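Local coordinates for thiamine-monophosphate kinase (Aquifex aeolicus, PDB 1VQV), which catalyses the ATP-dependent phosphorylation of thiamine monophosphate to thiamine diphosphate, the active form of vitamin B1, at residues A59-I73 and R184-K196. Numbering follows the deposited sequence.
Sequences AVGWKAISVNVSDVI and RHLRPTARIDYVK. With PO4 (phosphate ion), chain F.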
loop_
_atom_site.group_PDB
_atom_site.type_symbol
_atom_site.label_atom_id
_atom_site.label_comp_id
_atom_site.label_asym_id
_atom_site.label_seq_id
_atom_site.Cartn_x
_atom_site.Cartn_y
_atom_site.Cartn_z
ATOM N N ALA B 59 0.461 10.760 17.236
ATOM C CA ALA B 59 -0.896 10.263 17.200
ATOM C C ALA B 59 -1.240 9.856 15.764
ATOM O O ALA B 59 -1.967 8.885 15.559
ATOM C CB ALA B 59 -1.860 11.333 17.711
ATOM N N VAL B 60 -0.718 10.592 14.780
ATOM C CA VAL B 60 -0.966 10.285 13.368
ATOM C C VAL B 60 -0.287 8.957 13.037
ATOM O O VAL B 60 -0.820 8.147 12.283
ATOM C CB VAL B 60 -0.420 11.408 12.407
ATOM C CG1 VAL B 60 -0.615 11.002 10.950
ATOM C CG2 VAL B 60 -1.150 12.721 12.658
ATOM N N GLY B 61 0.891 8.742 13.620
ATOM C CA GLY B 61 1.622 7.504 13.418
ATOM C C GLY B 61 0.882 6.332 14.025
ATOM O O GLY B 61 0.877 5.247 13.471
ATOM N N TRP B 62 0.260 6.552 15.178
ATOM C CA TRP B 62 -0.501 5.507 15.843
ATOM C C TRP B 62 -1.748 5.218 15.004
ATOM O O TRP B 62 -2.042 4.079 14.685
ATOM C CB TRP B 62 -0.872 5.954 17.270
ATOM C CG TRP B 62 -1.825 5.027 18.004
ATOM C CD1 TRP B 62 -3.186 4.954 17.843
ATOM C CD2 TRP B 62 -1.481 4.010 18.952
ATOM N NE1 TRP B 62 -3.701 3.955 18.621
ATOM C CE2 TRP B 62 -2.683 3.355 19.313
ATOM C CE3 TRP B 62 -0.276 3.584 19.529
ATOM C CZ2 TRP B 62 -2.718 2.295 20.226
ATOM C CZ3 TRP B 62 -0.310 2.532 20.434
ATOM C CH2 TRP B 62 -1.531 1.895 20.773
ATOM N N LYS B 63 -2.464 6.262 14.619
ATOM C CA LYS B 63 -3.659 6.093 13.815
ATOM C C LYS B 63 -3.385 5.332 12.513
ATOM O O LYS B 63 -4.177 4.488 12.117
ATOM C CB LYS B 63 -4.266 7.461 13.511
ATOM C CG LYS B 63 -5.670 7.416 12.983
ATOM C CD LYS B 63 -6.352 8.743 13.192
ATOM C CE LYS B 63 -7.762 8.728 12.641
ATOM N NZ LYS B 63 -8.454 10.032 12.836
ATOM N N ALA B 64 -2.264 5.616 11.855
ATOM C CA ALA B 64 -1.940 4.948 10.597
ATOM C C ALA B 64 -2.001 3.431 10.737
ATOM O O ALA B 64 -2.473 2.732 9.841
ATOM C CB ALA B 64 -0.568 5.378 10.114
ATOM N N ILE B 65 -1.523 2.924 11.864
ATOM C CA ILE B 65 -1.547 1.496 12.129
ATOM C C ILE B 65 -2.919 1.039 12.647
ATOM O O ILE B 65 -3.433 0.000 12.248
ATOM C CB ILE B 65 -0.461 1.124 13.157
ATOM C CG1 ILE B 65 0.921 1.313 12.527
ATOM C CG2 ILE B 65 -0.671 -0.308 13.663
ATOM C CD1 ILE B 65 1.202 0.434 11.337
ATOM N N SER B 66 -3.521 1.834 13.520
ATOM C CA SER B 66 -4.817 1.487 14.082
ATOM C C SER B 66 -5.973 1.376 13.098
ATOM O O SER B 66 -6.827 0.520 13.269
ATOM C CB SER B 66 -5.195 2.468 15.196
ATOM O OG SER B 66 -4.510 2.150 16.397
ATOM N N VAL B 67 -6.025 2.225 12.080
ATOM C CA VAL B 67 -7.130 2.131 11.145
ATOM C C VAL B 67 -7.080 0.786 10.429
ATOM O O VAL B 67 -8.098 0.103 10.304
ATOM C CB VAL B 67 -7.105 3.274 10.112
ATOM C CG1 VAL B 67 -8.246 3.109 9.123
ATOM C CG2 VAL B 67 -7.238 4.611 10.822
ATOM N N ASN B 68 -5.902 0.386 9.970
ATOM C CA ASN B 68 -5.789 -0.886 9.276
ATOM C C ASN B 68 -6.081 -2.074 10.163
ATOM O O ASN B 68 -6.632 -3.071 9.707
ATOM C CB ASN B 68 -4.406 -1.052 8.662
ATOM C CG ASN B 68 -4.304 -0.384 7.338
ATOM O OD1 ASN B 68 -5.267 -0.357 6.589
ATOM N ND2 ASN B 68 -3.140 0.154 7.029
ATOM N N VAL B 69 -5.704 -1.967 11.431
ATOM C CA VAL B 69 -5.926 -3.044 12.389
ATOM C C VAL B 69 -7.426 -3.233 12.665
ATOM O O VAL B 69 -7.894 -4.352 12.837
ATOM C CB VAL B 69 -5.174 -2.753 13.723
ATOM C CG1 VAL B 69 -5.502 -3.813 14.749
ATOM C CG2 VAL B 69 -3.671 -2.708 13.483
ATOM N N SER B 70 -8.168 -2.132 12.687
ATOM C CA SER B 70 -9.599 -2.168 12.941
ATOM C C SER B 70 -10.405 -2.903 11.882
ATOM O O SER B 70 -11.515 -3.350 12.152
ATOM C CB SER B 70 -10.146 -0.752 13.095
ATOM O OG SER B 70 -9.784 -0.223 14.356
ATOM N N ASP B 71 -9.844 -3.008 10.681
ATOM C CA ASP B 71 -10.486 -3.703 9.577
ATOM C C ASP B 71 -10.177 -5.184 9.656
ATOM O O ASP B 71 -11.055 -6.020 9.425
ATOM C CB ASP B 71 -9.983 -3.162 8.252
ATOM C CG ASP B 71 -10.394 -1.742 8.026
ATOM O OD1 ASP B 71 -11.614 -1.468 8.127
ATOM O OD2 ASP B 71 -9.499 -0.904 7.755
ATOM N N VAL B 72 -8.915 -5.494 9.949
ATOM C CA VAL B 72 -8.473 -6.873 10.102
ATOM C C VAL B 72 -9.231 -7.470 11.281
ATOM O O VAL B 72 -9.701 -8.599 11.229
ATOM C CB VAL B 72 -6.964 -6.966 10.433
ATOM C CG1 VAL B 72 -6.585 -8.411 10.721
ATOM C CG2 VAL B 72 -6.129 -6.416 9.282
ATOM N N ILE B 73 -9.343 -6.689 12.348
ATOM C CA ILE B 73 -10.019 -7.118 13.561
ATOM C C ILE B 73 -11.499 -7.416 13.343
ATOM O O ILE B 73 -12.015 -8.410 13.837
ATOM C CB ILE B 73 -9.783 -6.045 14.691
ATOM C CG1 ILE B 73 -8.918 -6.666 15.772
ATOM C CG2 ILE B 73 -11.088 -5.508 15.271
ATOM C CD1 ILE B 73 -7.705 -7.363 15.207
ATOM N N ARG B 184 -10.230 10.185 20.956
ATOM C CA ARG B 184 -10.918 9.064 20.311
ATOM C C ARG B 184 -10.858 9.169 18.794
ATOM O O ARG B 184 -10.950 8.168 18.071
ATOM C CB ARG B 184 -12.384 9.017 20.766
ATOM C CG ARG B 184 -12.600 8.143 21.998
ATOM C CD ARG B 184 -13.776 8.563 22.864
ATOM N NE ARG B 184 -13.539 8.117 24.239
ATOM C CZ ARG B 184 -14.182 8.567 25.313
ATOM N NH1 ARG B 184 -15.132 9.484 25.203
ATOM N NH2 ARG B 184 -13.836 8.122 26.510
ATOM N N HIS B 185 -10.695 10.391 18.312
ATOM C CA HIS B 185 -10.633 10.627 16.885
ATOM C C HIS B 185 -9.196 10.653 16.391
ATOM O O HIS B 185 -8.906 10.206 15.289
ATOM C CB HIS B 185 -11.347 11.939 16.559
ATOM C CG HIS B 185 -11.203 12.371 15.137
ATOM N ND1 HIS B 185 -10.214 13.231 14.721
ATOM C CD2 HIS B 185 -11.923 12.062 14.034
ATOM C CE1 HIS B 185 -10.327 13.438 13.420
ATOM N NE2 HIS B 185 -11.357 12.740 12.980
ATOM N N LEU B 186 -8.293 11.153 17.222
ATOM C CA LEU B 186 -6.891 11.247 16.839
ATOM C C LEU B 186 -6.080 9.982 17.121
ATOM O O LEU B 186 -5.297 9.533 16.285
ATOM C CB LEU B 186 -6.239 12.447 17.541
ATOM C CG LEU B 186 -5.535 13.459 16.635
ATOM C CD1 LEU B 186 -6.466 13.833 15.511
ATOM C CD2 LEU B 186 -5.147 14.696 17.428
ATOM N N ARG B 187 -6.269 9.415 18.305
ATOM C CA ARG B 187 -5.555 8.215 18.717
ATOM C C ARG B 187 -6.538 7.111 19.081
ATOM O O ARG B 187 -6.583 6.680 20.230
ATOM C CB ARG B 187 -4.669 8.519 19.935
ATOM C CG ARG B 187 -3.176 8.447 19.682
ATOM C CD ARG B 187 -2.357 8.178 20.962
ATOM N NE ARG B 187 -2.624 6.843 21.506
ATOM C CZ ARG B 187 -1.690 6.032 21.999
ATOM N NH1 ARG B 187 -0.420 6.404 22.015
ATOM N NH2 ARG B 187 -2.026 4.852 22.500
ATOM N N PRO B 188 -7.341 6.639 18.114
ATOM C CA PRO B 188 -8.302 5.574 18.418
ATOM C C PRO B 188 -7.608 4.245 18.703
ATOM O O PRO B 188 -6.466 4.054 18.314
ATOM C CB PRO B 188 -9.161 5.521 17.162
ATOM C CG PRO B 188 -8.194 5.904 16.085
ATOM C CD PRO B 188 -7.439 7.047 16.701
ATOM N N THR B 189 -8.289 3.351 19.418
ATOM C CA THR B 189 -7.752 2.027 19.730
ATOM C C THR B 189 -8.640 0.975 19.057
ATOM O O THR B 189 -9.849 0.945 19.271
ATOM C CB THR B 189 -7.709 1.749 21.263
ATOM O OG1 THR B 189 -6.866 2.710 21.912
ATOM C CG2 THR B 189 -7.144 0.362 21.539
ATOM N N ALA B 190 -8.045 0.138 18.213
ATOM C CA ALA B 190 -8.801 -0.900 17.539
ATOM C C ALA B 190 -9.238 -1.894 18.603
ATOM O O ALA B 190 -8.513 -2.138 19.571
ATOM C CB ALA B 190 -7.943 -1.583 16.492
ATOM N N ARG B 191 -10.422 -2.464 18.413
ATOM C CA ARG B 191 -10.975 -3.419 19.353
ATOM C C ARG B 191 -10.342 -4.773 19.186
ATOM O O ARG B 191 -11.025 -5.780 19.052
ATOM C CB ARG B 191 -12.476 -3.512 19.142
ATOM C CG ARG B 191 -13.139 -2.176 19.293
ATOM C CD ARG B 191 -12.585 -1.468 20.505
ATOM N NE ARG B 191 -13.651 -1.151 21.443
ATOM C CZ ARG B 191 -13.842 -1.766 22.601
ATOM N NH1 ARG B 191 -13.031 -2.743 22.989
ATOM N NH2 ARG B 191 -14.861 -1.410 23.360
ATOM N N ILE B 192 -9.018 -4.794 19.217
ATOM C CA ILE B 192 -8.300 -6.032 19.026
ATOM C C ILE B 192 -8.664 -7.009 20.119
ATOM O O ILE B 192 -8.322 -8.192 20.045
ATOM C CB ILE B 192 -6.775 -5.805 18.989
ATOM C CG1 ILE B 192 -6.099 -7.123 18.610
ATOM C CG2 ILE B 192 -6.291 -5.228 20.322
ATOM C CD1 ILE B 192 -4.637 -7.027 18.323
ATOM N N ASP B 193 -9.383 -6.500 21.117
ATOM C CA ASP B 193 -9.860 -7.287 22.257
ATOM C C ASP B 193 -11.174 -8.037 21.957
ATOM O O ASP B 193 -11.712 -8.721 22.812
ATOM C CB ASP B 193 -10.037 -6.370 23.481
ATOM C CG ASP B 193 -11.097 -5.292 23.275
ATOM O OD1 ASP B 193 -11.241 -4.750 22.166
ATOM O OD2 ASP B 193 -11.791 -4.951 24.244
ATOM N N TYR B 194 -11.664 -7.910 20.730
ATOM C CA TYR B 194 -12.892 -8.564 20.286
ATOM C C TYR B 194 -12.581 -9.666 19.280
ATOM O O TYR B 194 -13.494 -10.299 18.737
ATOM C CB TYR B 194 -13.800 -7.568 19.576
ATOM C CG TYR B 194 -14.759 -6.825 20.450
ATOM C CD1 TYR B 194 -14.312 -5.873 21.353
ATOM C CD2 TYR B 194 -16.130 -7.075 20.366
ATOM C CE1 TYR B 194 -15.201 -5.185 22.154
ATOM C CE2 TYR B 194 -17.029 -6.396 21.160
ATOM C CZ TYR B 194 -16.562 -5.453 22.051
ATOM O OH TYR B 194 -17.471 -4.784 22.833
ATOM N N VAL B 195 -11.303 -9.886 19.006
ATOM C CA VAL B 195 -10.964 -10.887 18.016
ATOM C C VAL B 195 -11.531 -12.246 18.360
ATOM O O VAL B 195 -12.284 -12.805 17.565
ATOM C CB VAL B 195 -9.426 -10.949 17.767
ATOM C CG1 VAL B 195 -9.005 -12.324 17.268
ATOM C CG2 VAL B 195 -9.055 -9.913 16.702
ATOM N N LYS B 196 -11.203 -12.768 19.539
ATOM C CA LYS B 196 -11.711 -14.076 19.962
ATOM C C LYS B 196 -13.233 -14.177 19.843
ATOM O O LYS B 196 -13.767 -15.154 19.321
ATOM C CB LYS B 196 -11.300 -14.343 21.402
ATOM C CG LYS B 196 -9.812 -14.253 21.629
ATOM C CD LYS B 196 -9.070 -15.311 20.825
ATOM C CE LYS B 196 -7.631 -15.421 21.289
ATOM N NZ LYS B 196 -7.582 -15.742 22.737
HETATM P P PO4 F . 0.460 10.237 22.605
HETATM O O1 PO4 F . 0.207 9.637 23.943
HETATM O O2 PO4 F . -0.638 11.175 22.265
HETATM O O3 PO4 F . 1.752 10.975 22.627
HETATM O O4 PO4 F . 0.519 9.159 21.580
#
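W62 and R187 meet flat on flat. The guanidinium of R187 lies over one face of the indole, with the two planes 16° apart. R187 CZ sits 3.8 Å from the centroid of the six-membered ring, a cation-pi contact over the face. The edge of the indole is used too: W62 NE1 donates to P188 O at 2.8 Å, and the carbonyl oxygen lies in the ring plane. W62 CG is anti to the backbone N (chi1 172°), which brings the indole up to R187 and P188. With an alanine here, P188 O would probably lose its indole donor and the R187 guanidinium the ring it lies on. K63 reaches the end of helix 176-186 with an extended chain. Its NZ bonds to H185 O, nearly in line with the carbonyl, and also stands over the centre of the H185 imidazole. S66 OG lies near P188 O, but its stronger partner is the Y111 hydroxyl, which also bonds A190 N. In this PurM-like kinase, helix 57-73 belongs to the N-terminal domain and packs on its sheet through strands 38-46 and 127-136. From R187 the chain runs along this helix as a loop and leads on to helix 195-201. The tightly packed part is buried: A190 CB points toward the helix, 3.7 Å from V69 CG1 and beside S70. I73 extends this buried part: its CD1 reaches I192 CG1 at 3.8 Å and also meets V195. D71, two residues before the helix end, binds magnesium, and S70 lies next to the magnesium ligand D207. The R187 end is the solvent side. There R187 NH1 donates to O4 of a phosphate ion at 2.9 Å, in the guanidinium plane; the ion probably came from the crystallisation liquor.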